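Local coordinates for protein phosphatidylinositol-specific phospholipase C1 (Streptomyces antibioticus, PDB 3H4X) that is a bacterial phospholipase C of the calcium-dependent phosphoinositide family, folded as a barrel of mainly parallel strands surrounded by helices, at residues 287-292 with 320-325; 297-302 with 324-329. All coordinates share one frame; numbering follows the deposited sequence.

Contact 1: 287-292 with 320-325; sequences DAHNVP and ATADWY. With EOH (ethanol), chain J; EOH (ethanol), chain R.
The indole of W324 meets A288 and H289 along its benzo side, while A322 covers one of its faces. The A322 methyl stands 3.6 Å above the ring plane, over the ring centre. A288 CB reaches W324 CH2 at 4.2 Å and H289 CB reaches W324 CZ2 at 4.3 Å, both obliquely. The imidazole of H289 carries the amide carbon of N290 over one face, near the rim. A322 CB approaches the same imidazole obliquely, 4.0 Å from ND1, a buried nitrogen without a polar partner in the model.

These residues sit where two neighbouring parallel strands of the barrel, 282-286 and 319-322, come to their C-terminal ends. Helix 302-314 lies between them in sequence, which makes the unit a beta-alpha-beta crossover, and its L312 packs on both A288 and A320. W324 is the centre of an inverse gamma turn; with its CG beside the backbone N (chi1 -60°), the indole extends back to A288, and its NE1 bonds to the carbonyl of D296.

The direct polar link is from backbone to backbone: A288 N donates to T321 O over 2.9 Å, nearly straight at 176°. D287 N also lies near T321 O, but its angle is too poor for a bond, and it donates instead to a water at 2.9 Å. That water is also hydrogen-bonded to T321 OG1 at 2.7 Å, so the first residue beyond strand 282-286 is still tied to the next strand. A second water donates to D287 OD1 at 3.0 Å and, through a longer, weak bond, to D323 OD1, bridging the two carboxylates.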
ATOM      1  N   ASP A 287      -5.048   8.462   8.607  1.00  8.38           N
ATOM      2  CA  ASP A 287      -5.641   9.024   9.816  1.00  8.94           C
ATOM      3  C   ASP A 287      -6.984   9.678   9.515  1.00  8.76           C
ATOM      4  O   ASP A 287      -7.234  10.827   9.883  1.00  8.60           O
ATOM      5  CB  ASP A 287      -4.677  10.005  10.482  1.00  9.64           C
ATOM      6  CG  ASP A 287      -3.478   9.306  11.090  1.00 11.15           C
ATOM      7  OD1 ASP A 287      -3.678   8.290  11.784  1.00 13.24           O
ATOM      8  OD2 ASP A 287      -2.339   9.757  10.868  1.00 13.76           O
ATOM      9  N   ALA A 288      -7.849   8.922   8.849  1.00  8.88           N
ATOM     10  CA  ALA A 288      -9.165   9.408   8.450  1.00  9.37           C
ATOM     11  C   ALA A 288      -9.979   9.935   9.630  1.00  9.75           C
ATOM     12  O   ALA A 288     -10.825  10.814   9.469  1.00  9.98           O
ATOM     13  CB  ALA A 288      -9.933   8.312   7.730  1.00  9.49           C
ATOM     14  N   HIS A 289      -9.720   9.398  10.815  1.00  9.99           N
ATOM     15  CA  HIS A 289     -10.460   9.794  12.008  1.00 10.61           C
ATOM     16  C   HIS A 289     -10.139  11.215  12.475  1.00 10.86           C
ATOM     17  O   HIS A 289     -10.926  11.826  13.207  1.00 11.14           O
ATOM     18  CB  HIS A 289     -10.175   8.806  13.136  1.00 10.93           C
ATOM     19  CG  HIS A 289      -8.734   8.745  13.529  1.00 11.60           C
ATOM     20  ND1 HIS A 289      -7.750   8.270  12.688  1.00 12.77           N
ATOM     21  CD2 HIS A 289      -8.108   9.106  14.674  1.00 13.23           C
ATOM     22  CE1 HIS A 289      -6.582   8.338  13.300  1.00 13.97           C
ATOM     23  NE2 HIS A 289      -6.771   8.841  14.506  1.00 14.17           N
ATOM     24  N   ASN A 290      -8.991  11.742  12.055  1.00 11.02           N
ATOM     25  CA  ASN A 290      -8.549  13.067  12.496  1.00 11.47           C
ATOM     26  C   ASN A 290      -9.123  14.215  11.676  1.00 11.37           C
ATOM     27  O   ASN A 290      -8.875  15.382  11.973  1.00 11.74           O
ATOM     28  CB  ASN A 290      -7.024  13.162  12.515  1.00 11.90           C
ATOM     29  CG  ASN A 290      -6.409  12.499  13.728  1.00 13.59           C
ATOM     30  OD1 ASN A 290      -5.231  12.148  13.723  1.00 15.86           O
ATOM     31  ND2 ASN A 290      -7.206  12.323  14.775  1.00 14.32           N
ATOM     32  N   VAL A 291      -9.882  13.894  10.637  1.00 11.15           N
ATOM     33  CA  VAL A 291     -10.614  14.924   9.916  1.00 11.29           C
ATOM     34  C   VAL A 291     -11.630  15.533  10.879  1.00 11.65           C
ATOM     35  O   VAL A 291     -12.338  14.804  11.570  1.00 11.60           O
ATOM     36  CB  VAL A 291     -11.338  14.333   8.700  1.00 11.05           C
ATOM     37  CG1 VAL A 291     -12.181  15.385   8.010  1.00 11.49           C
ATOM     38  CG2 VAL A 291     -10.328  13.734   7.727  1.00 10.81           C
ATOM     39  N   PRO A 292     -11.699  16.873  10.948  1.00 12.20           N
ATOM     40  CA  PRO A 292     -12.638  17.475  11.896  1.00 12.91           C
ATOM     41  C   PRO A 292     -14.085  17.347  11.430  1.00 13.49           C
ATOM     42  O   PRO A 292     -14.358  17.448  10.238  1.00 13.44           O
ATOM     43  CB  PRO A 292     -12.211  18.946  11.930  1.00 13.19           C
ATOM     44  CG  PRO A 292     -11.501  19.182  10.644  1.00 13.02           C
ATOM     45  CD  PRO A 292     -10.878  17.876  10.244  1.00 12.23           C
ATOM     46  N   ALA A 320      -9.432   5.375   2.497  1.00  8.12           N
ATOM     47  CA  ALA A 320      -9.427   6.043   3.789  1.00  8.63           C
ATOM     48  C   ALA A 320      -8.891   5.034   4.799  1.00  8.64           C
ATOM     49  O   ALA A 320      -9.423   3.926   4.902  1.00  8.77           O
ATOM     50  CB  ALA A 320     -10.835   6.465   4.167  1.00  9.16           C
ATOM     51  N   THR A 321      -7.845   5.393   5.536  1.00  8.70           N
ATOM     52  CA  THR A 321      -7.277   4.454   6.498  1.00  8.90           C
ATOM     53  C   THR A 321      -7.307   4.975   7.925  1.00  8.79           C
ATOM     54  O   THR A 321      -7.211   6.182   8.171  1.00  9.07           O
ATOM     55  CB  THR A 321      -5.842   4.001   6.117  1.00  9.06           C
ATOM     56  OG1 THR A 321      -4.887   4.997   6.502  1.00  9.64           O
ATOM     57  CG2 THR A 321      -5.735   3.752   4.622  1.00  9.61           C
ATOM     58  N   ALA A 322      -7.474   4.035   8.850  1.00  9.35           N
ATOM     59  CA  ALA A 322      -7.455   4.301  10.279  1.00  9.81           C
ATOM     60  C   ALA A 322      -7.194   2.959  10.968  1.00 10.35           C
ATOM     61  O   ALA A 322      -6.600   2.060  10.367  1.00 10.29           O
ATOM     62  CB  ALA A 322      -8.771   4.922  10.742  1.00 10.10           C
ATOM     63  N   ASP A 323      -7.637   2.816  12.216  1.00 10.87           N
ATOM     64  CA  ASP A 323      -7.409   1.586  12.975  1.00 11.83           C
ATOM     65  C   ASP A 323      -8.713   0.866  13.309  1.00 11.66           C
ATOM     66  O   ASP A 323      -8.833   0.268  14.380  1.00 12.02           O
ATOM     67  CB  ASP A 323      -6.675   1.889  14.285  1.00 12.75           C
ATOM     68  CG  ASP A 323      -5.265   2.398  14.070  1.00 15.11           C
ATOM     69  OD1 ASP A 323      -4.771   2.358  12.927  1.00 17.52           O
ATOM     70  OD2 ASP A 323      -4.642   2.841  15.058  1.00 18.32           O
ATOM     71  N   TRP A 324      -9.675   0.906  12.396  1.00 11.37           N
ATOM     72  CA  TRP A 324     -11.034   0.447  12.699  1.00 11.50           C
ATOM     73  C   TRP A 324     -11.235  -1.067  12.614  1.00 11.74           C
ATOM     74  O   TRP A 324     -12.232  -1.537  12.063  1.00 11.68           O
ATOM     75  CB  TRP A 324     -12.050   1.158  11.803  1.00 11.42           C
ATOM     76  CG  TRP A 324     -12.054   2.652  11.958  1.00 11.07           C
ATOM     77  CD1 TRP A 324     -11.765   3.361  13.088  1.00 11.39           C
ATOM     78  CD2 TRP A 324     -12.384   3.617  10.952  1.00 11.30           C
ATOM     79  NE1 TRP A 324     -11.888   4.709  12.844  1.00 11.45           N
ATOM     80  CE2 TRP A 324     -12.268   4.891  11.541  1.00 11.44           C
ATOM     81  CE3 TRP A 324     -12.762   3.526   9.609  1.00 11.91           C
ATOM     82  CZ2 TRP A 324     -12.513   6.069  10.832  1.00 11.87           C
ATOM     83  CZ3 TRP A 324     -13.009   4.696   8.910  1.00 12.65           C
ATOM     84  CH2 TRP A 324     -12.883   5.949   9.522  1.00 12.73           C
ATOM     85  N   TYR A 325     -10.305  -1.831  13.173  1.00 11.99           N
ATOM     86  CA  TYR A 325     -10.441  -3.285  13.154  1.00 12.87           C
ATOM     87  C   TYR A 325     -11.714  -3.809  13.851  1.00 13.21           C
ATOM     88  O   TYR A 325     -12.209  -4.875  13.493  1.00 13.48           O
ATOM     89  CB  TYR A 325      -9.173  -3.973  13.682  1.00 13.15           C
ATOM     90  CG  TYR A 325      -8.874  -3.710  15.141  1.00 14.25           C
ATOM     91  CD1 TYR A 325      -9.405  -4.521  16.134  1.00 15.15           C
ATOM     92  CD2 TYR A 325      -8.054  -2.657  15.525  1.00 15.25           C
ATOM     93  CE1 TYR A 325      -9.133  -4.287  17.469  1.00 16.23           C
ATOM     94  CE2 TYR A 325      -7.779  -2.415  16.859  1.00 16.21           C
ATOM     95  CZ  TYR A 325      -8.321  -3.235  17.824  1.00 16.82           C
ATOM     96  OH  TYR A 325      -8.053  -3.002  19.155  1.00 18.64           O
TER
HETATM   97  C1  EOH J 348      -4.239  14.517  10.966  1.00 26.66           C
HETATM   98  C2  EOH J 348      -3.492  15.845  10.931  1.00 26.66           C
HETATM   99  O   EOH J 348      -3.503  13.503  11.613  1.00 26.44           O
HETATM  100  C1  EOH R 356     -11.983  -7.278  16.687  1.00 26.40           C
HETATM  101  C2  EOH R 356     -12.762  -6.252  17.502  1.00 26.38           C
HETATM  102  O   EOH R 356     -12.040  -7.008  15.305  1.00 26.28           O
HETATM  103  O   HOH W   1      -3.939   5.756   8.961  1.00 11.49           O
HETATM  104  O   HOH W   2      -4.525   5.374  11.534  1.00 17.38           O

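Contact 2: 297-302 with 324-329; sequences GTHPTE and WYPLPS. With EOH (ethanol), chain R.
P300 and W324 make a close apolar contact: the pyrrolidine crosses the indole at about a right angle, with P300 CG over the ring 3.3 Å from W324 NE1. This face is opposite the one taken by A322, so the indole is held between proline and alanine. From P300 the apolar surface continues to L327, whose CD1 lies 3.8 Å from P300 CG; A305 of helix 302-314 touches P300, W324 and L327 alike. Further out, the imidazole of H299 crosses the ring of P326 at about a right angle, CE1 being 3.4 Å from P326 CG. The methyl of T298 meets Y325 obliquely, its CG2 3.6 Å from Y325 CE2; CG2 gets there by standing anti to the backbone N of T298.

The backbone of 324-327 that presents these groups is a type I beta turn, closed by L327 N donating to W324 O at 2.9 Å. L327 is also the N-cap residue of helix 328-331, and across from it T301 is the N-cap of helix 302-314, its OG1 bonded to E304 N. The contact therefore joins two helix starts.

Carbonyl oxygens lie against carbon atoms. G297 O is 3.2 Å from W324 CD1, reaching the indole obliquely. T298 O is near the ring plane at the indole edge and 3.3 Å from P326 CD; it is buried and finds no hydrogen-bond donor in the model.

One hydrogen bond joins side chains across the segments. E302 is extended, with CG anti to its backbone N (chi1 178°), which carries the carboxylate to S329. There S329 OG donates to E302 OE2 over 2.8 Å, coming from above the carboxylate, 47° out of its plane.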
ATOM      1  N   GLY A 297     -10.041   6.738  16.442  1.00 13.16           N
ATOM      2  CA  GLY A 297      -9.236   6.057  15.434  1.00 13.28           C
ATOM      3  C   GLY A 297      -9.391   4.546  15.457  1.00 13.61           C
ATOM      4  O   GLY A 297      -8.992   3.862  14.514  1.00 13.53           O
ATOM      5  N   THR A 298      -9.975   4.021  16.532  1.00 14.22           N
ATOM      6  CA  THR A 298     -10.112   2.580  16.700  1.00 15.03           C
ATOM      7  C   THR A 298     -11.565   2.171  16.894  1.00 15.47           C
ATOM      8  O   THR A 298     -12.069   1.293  16.192  1.00 15.36           O
ATOM      9  CB  THR A 298      -9.278   2.082  17.895  1.00 15.08           C
ATOM     10  OG1 THR A 298      -7.917   2.498  17.732  1.00 15.92           O
ATOM     11  CG2 THR A 298      -9.340   0.562  18.005  1.00 15.42           C
ATOM     12  N   HIS A 299     -12.235   2.823  17.843  1.00 16.10           N
ATOM     13  CA  HIS A 299     -13.594   2.455  18.233  1.00 17.00           C
ATOM     14  C   HIS A 299     -14.621   3.568  18.026  1.00 16.96           C
ATOM     15  O   HIS A 299     -15.348   3.909  18.958  1.00 17.22           O
ATOM     16  CB  HIS A 299     -13.638   2.056  19.715  1.00 17.56           C
ATOM     17  CG  HIS A 299     -12.843   0.831  20.047  1.00 19.09           C
ATOM     18  ND1 HIS A 299     -13.348  -0.444  19.910  1.00 20.44           N
ATOM     19  CD2 HIS A 299     -11.590   0.689  20.537  1.00 20.14           C
ATOM     20  CE1 HIS A 299     -12.434  -1.320  20.288  1.00 20.61           C
ATOM     21  NE2 HIS A 299     -11.358  -0.659  20.673  1.00 20.58           N
ATOM     22  N   PRO A 300     -14.701   4.139  16.816  1.00 16.88           N
ATOM     23  CA  PRO A 300     -15.781   5.093  16.605  1.00 17.01           C
ATOM     24  C   PRO A 300     -17.075   4.312  16.447  1.00 17.18           C
ATOM     25  O   PRO A 300     -17.039   3.086  16.390  1.00 17.31           O
ATOM     26  CB  PRO A 300     -15.407   5.740  15.275  1.00 16.88           C
ATOM     27  CG  PRO A 300     -14.731   4.638  14.530  1.00 16.81           C
ATOM     28  CD  PRO A 300     -13.953   3.867  15.574  1.00 16.79           C
ATOM     29  N   THR A 301     -18.210   4.997  16.376  1.00 17.43           N
ATOM     30  CA  THR A 301     -19.446   4.302  16.047  1.00 17.59           C
ATOM     31  C   THR A 301     -19.433   3.971  14.559  1.00 17.52           C
ATOM     32  O   THR A 301     -18.749   4.632  13.774  1.00 17.23           O
ATOM     33  CB  THR A 301     -20.699   5.138  16.376  1.00 17.70           C
ATOM     34  OG1 THR A 301     -20.805   6.229  15.457  1.00 17.78           O
ATOM     35  CG2 THR A 301     -20.640   5.670  17.808  1.00 18.12           C
ATOM     36  N   GLU A 302     -20.172   2.937  14.174  1.00 17.45           N
ATOM     37  CA  GLU A 302     -20.281   2.556  12.775  1.00 17.45           C
ATOM     38  C   GLU A 302     -20.764   3.732  11.929  1.00 16.89           C
ATOM     39  O   GLU A 302     -20.254   3.977  10.832  1.00 16.94           O
ATOM     40  CB  GLU A 302     -21.230   1.366  12.620  1.00 17.94           C
ATOM     41  CG  GLU A 302     -21.440   0.921  11.188  1.00 19.64           C
ATOM     42  CD  GLU A 302     -22.376  -0.268  11.078  1.00 21.75           C
ATOM     43  OE1 GLU A 302     -23.271  -0.407  11.940  1.00 22.92           O
ATOM     44  OE2 GLU A 302     -22.218  -1.062  10.127  1.00 23.06           O
ATOM     45  N   TRP A 324      -9.675   0.906  12.396  1.00 11.37           N
ATOM     46  CA  TRP A 324     -11.034   0.447  12.699  1.00 11.50           C
ATOM     47  C   TRP A 324     -11.235  -1.067  12.614  1.00 11.74           C
ATOM     48  O   TRP A 324     -12.232  -1.537  12.063  1.00 11.68           O
ATOM     49  CB  TRP A 324     -12.050   1.158  11.803  1.00 11.42           C
ATOM     50  CG  TRP A 324     -12.054   2.652  11.958  1.00 11.07           C
ATOM     51  CD1 TRP A 324     -11.765   3.361  13.088  1.00 11.39           C
ATOM     52  CD2 TRP A 324     -12.384   3.617  10.952  1.00 11.30           C
ATOM     53  NE1 TRP A 324     -11.888   4.709  12.844  1.00 11.45           N
ATOM     54  CE2 TRP A 324     -12.268   4.891  11.541  1.00 11.44           C
ATOM     55  CE3 TRP A 324     -12.762   3.526   9.609  1.00 11.91           C
ATOM     56  CZ2 TRP A 324     -12.513   6.069  10.832  1.00 11.87           C
ATOM     57  CZ3 TRP A 324     -13.009   4.696   8.910  1.00 12.65           C
ATOM     58  CH2 TRP A 324     -12.883   5.949   9.522  1.00 12.73           C
ATOM     59  N   TYR A 325     -10.305  -1.831  13.173  1.00 11.99           N
ATOM     60  CA  TYR A 325     -10.441  -3.285  13.154  1.00 12.87           C
ATOM     61  C   TYR A 325     -11.714  -3.809  13.851  1.00 13.21           C
ATOM     62  O   TYR A 325     -12.209  -4.875  13.493  1.00 13.48           O
ATOM     63  CB  TYR A 325      -9.173  -3.973  13.682  1.00 13.15           C
ATOM     64  CG  TYR A 325      -8.874  -3.710  15.141  1.00 14.25           C
ATOM     65  CD1 TYR A 325      -9.405  -4.521  16.134  1.00 15.15           C
ATOM     66  CD2 TYR A 325      -8.054  -2.657  15.525  1.00 15.25           C
ATOM     67  CE1 TYR A 325      -9.133  -4.287  17.469  1.00 16.23           C
ATOM     68  CE2 TYR A 325      -7.779  -2.415  16.859  1.00 16.21           C
ATOM     69  CZ  TYR A 325      -8.321  -3.235  17.824  1.00 16.82           C
ATOM     70  OH  TYR A 325      -8.053  -3.002  19.155  1.00 18.64           O
ATOM     71  N   PRO A 326     -12.255  -3.065  14.837  1.00 13.56           N
ATOM     72  CA  PRO A 326     -13.498  -3.530  15.460  1.00 14.12           C
ATOM     73  C   PRO A 326     -14.720  -3.403  14.553  1.00 14.64           C
ATOM     74  O   PRO A 326     -15.805  -3.858  14.916  1.00 15.37           O
ATOM     75  CB  PRO A 326     -13.657  -2.597  16.669  1.00 14.40           C
ATOM     76  CG  PRO A 326     -12.296  -2.079  16.944  1.00 13.96           C
ATOM     77  CD  PRO A 326     -11.663  -1.941  15.582  1.00 13.38           C
ATOM     78  N   LEU A 327     -14.548  -2.799  13.380  1.00 14.87           N
ATOM     79  CA  LEU A 327     -15.677  -2.529  12.495  1.00 15.06           C
ATOM     80  C   LEU A 327     -15.509  -3.132  11.100  1.00 15.14           C
ATOM     81  O   LEU A 327     -15.406  -2.403  10.116  1.00 14.77           O
ATOM     82  CB  LEU A 327     -15.900  -1.018  12.373  1.00 15.29           C
ATOM     83  CG  LEU A 327     -16.136  -0.232  13.665  1.00 16.01           C
ATOM     84  CD1 LEU A 327     -16.081   1.264  13.387  1.00 16.53           C
ATOM     85  CD2 LEU A 327     -17.462  -0.618  14.303  1.00 16.91           C
ATOM     86  N   PRO A 328     -15.490  -4.470  11.004  1.00 15.41           N
ATOM     87  CA  PRO A 328     -15.292  -5.104   9.699  1.00 15.65           C
ATOM     88  C   PRO A 328     -16.340  -4.697   8.662  1.00 16.05           C
ATOM     89  O   PRO A 328     -16.048  -4.668   7.467  1.00 16.03           O
ATOM     90  CB  PRO A 328     -15.382  -6.605  10.009  1.00 15.74           C
ATOM     91  CG  PRO A 328     -16.021  -6.694  11.362  1.00 15.50           C
ATOM     92  CD  PRO A 328     -15.624  -5.453  12.090  1.00 15.54           C
ATOM     93  N   SER A 329     -17.551  -4.380   9.111  1.00 16.60           N
ATOM     94  CA  SER A 329     -18.593  -3.937   8.194  1.00 16.91           C
ATOM     95  C   SER A 329     -18.161  -2.654   7.489  1.00 16.35           C
ATOM     96  O   SER A 329     -18.393  -2.482   6.291  1.00 16.92           O
ATOM     97  CB  SER A 329     -19.914  -3.719   8.940  1.00 17.41           C
ATOM     98  OG  SER A 329     -19.864  -2.546   9.733  1.00 19.18           O
TER
HETATM   99  C1  EOH R 356     -11.983  -7.278  16.687  1.00 26.40           C
HETATM  100  C2  EOH R 356     -12.762  -6.252  17.502  1.00 26.38           C
HETATM  101  O   EOH R 356     -12.040  -7.008  15.305  1.00 26.28           O

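How the contacts relate
The centres of contacts 1 and 2 lie about 9 Å apart, on the same side of the chain's centre. Along the chain come 287-292, then 297-302, both in the loop between strand 282-286 and helix 302-314; strand 319-322 and helix 328-331 follow. Contact 1 is buried at the sheet, whereas contact 2 continues it to the surface. They share W324 and Y325 and also touch directly: D323 N and G297 O are 2.9 Å apart, a probable hydrogen bond, and H289 CG packs 3.3 Å from G297 CA. One long loop is thus fastened twice to the segment leaving the last parallel strand, joining the C-terminal end of these barrel strands to the starts of helices 302-314 and 328-331.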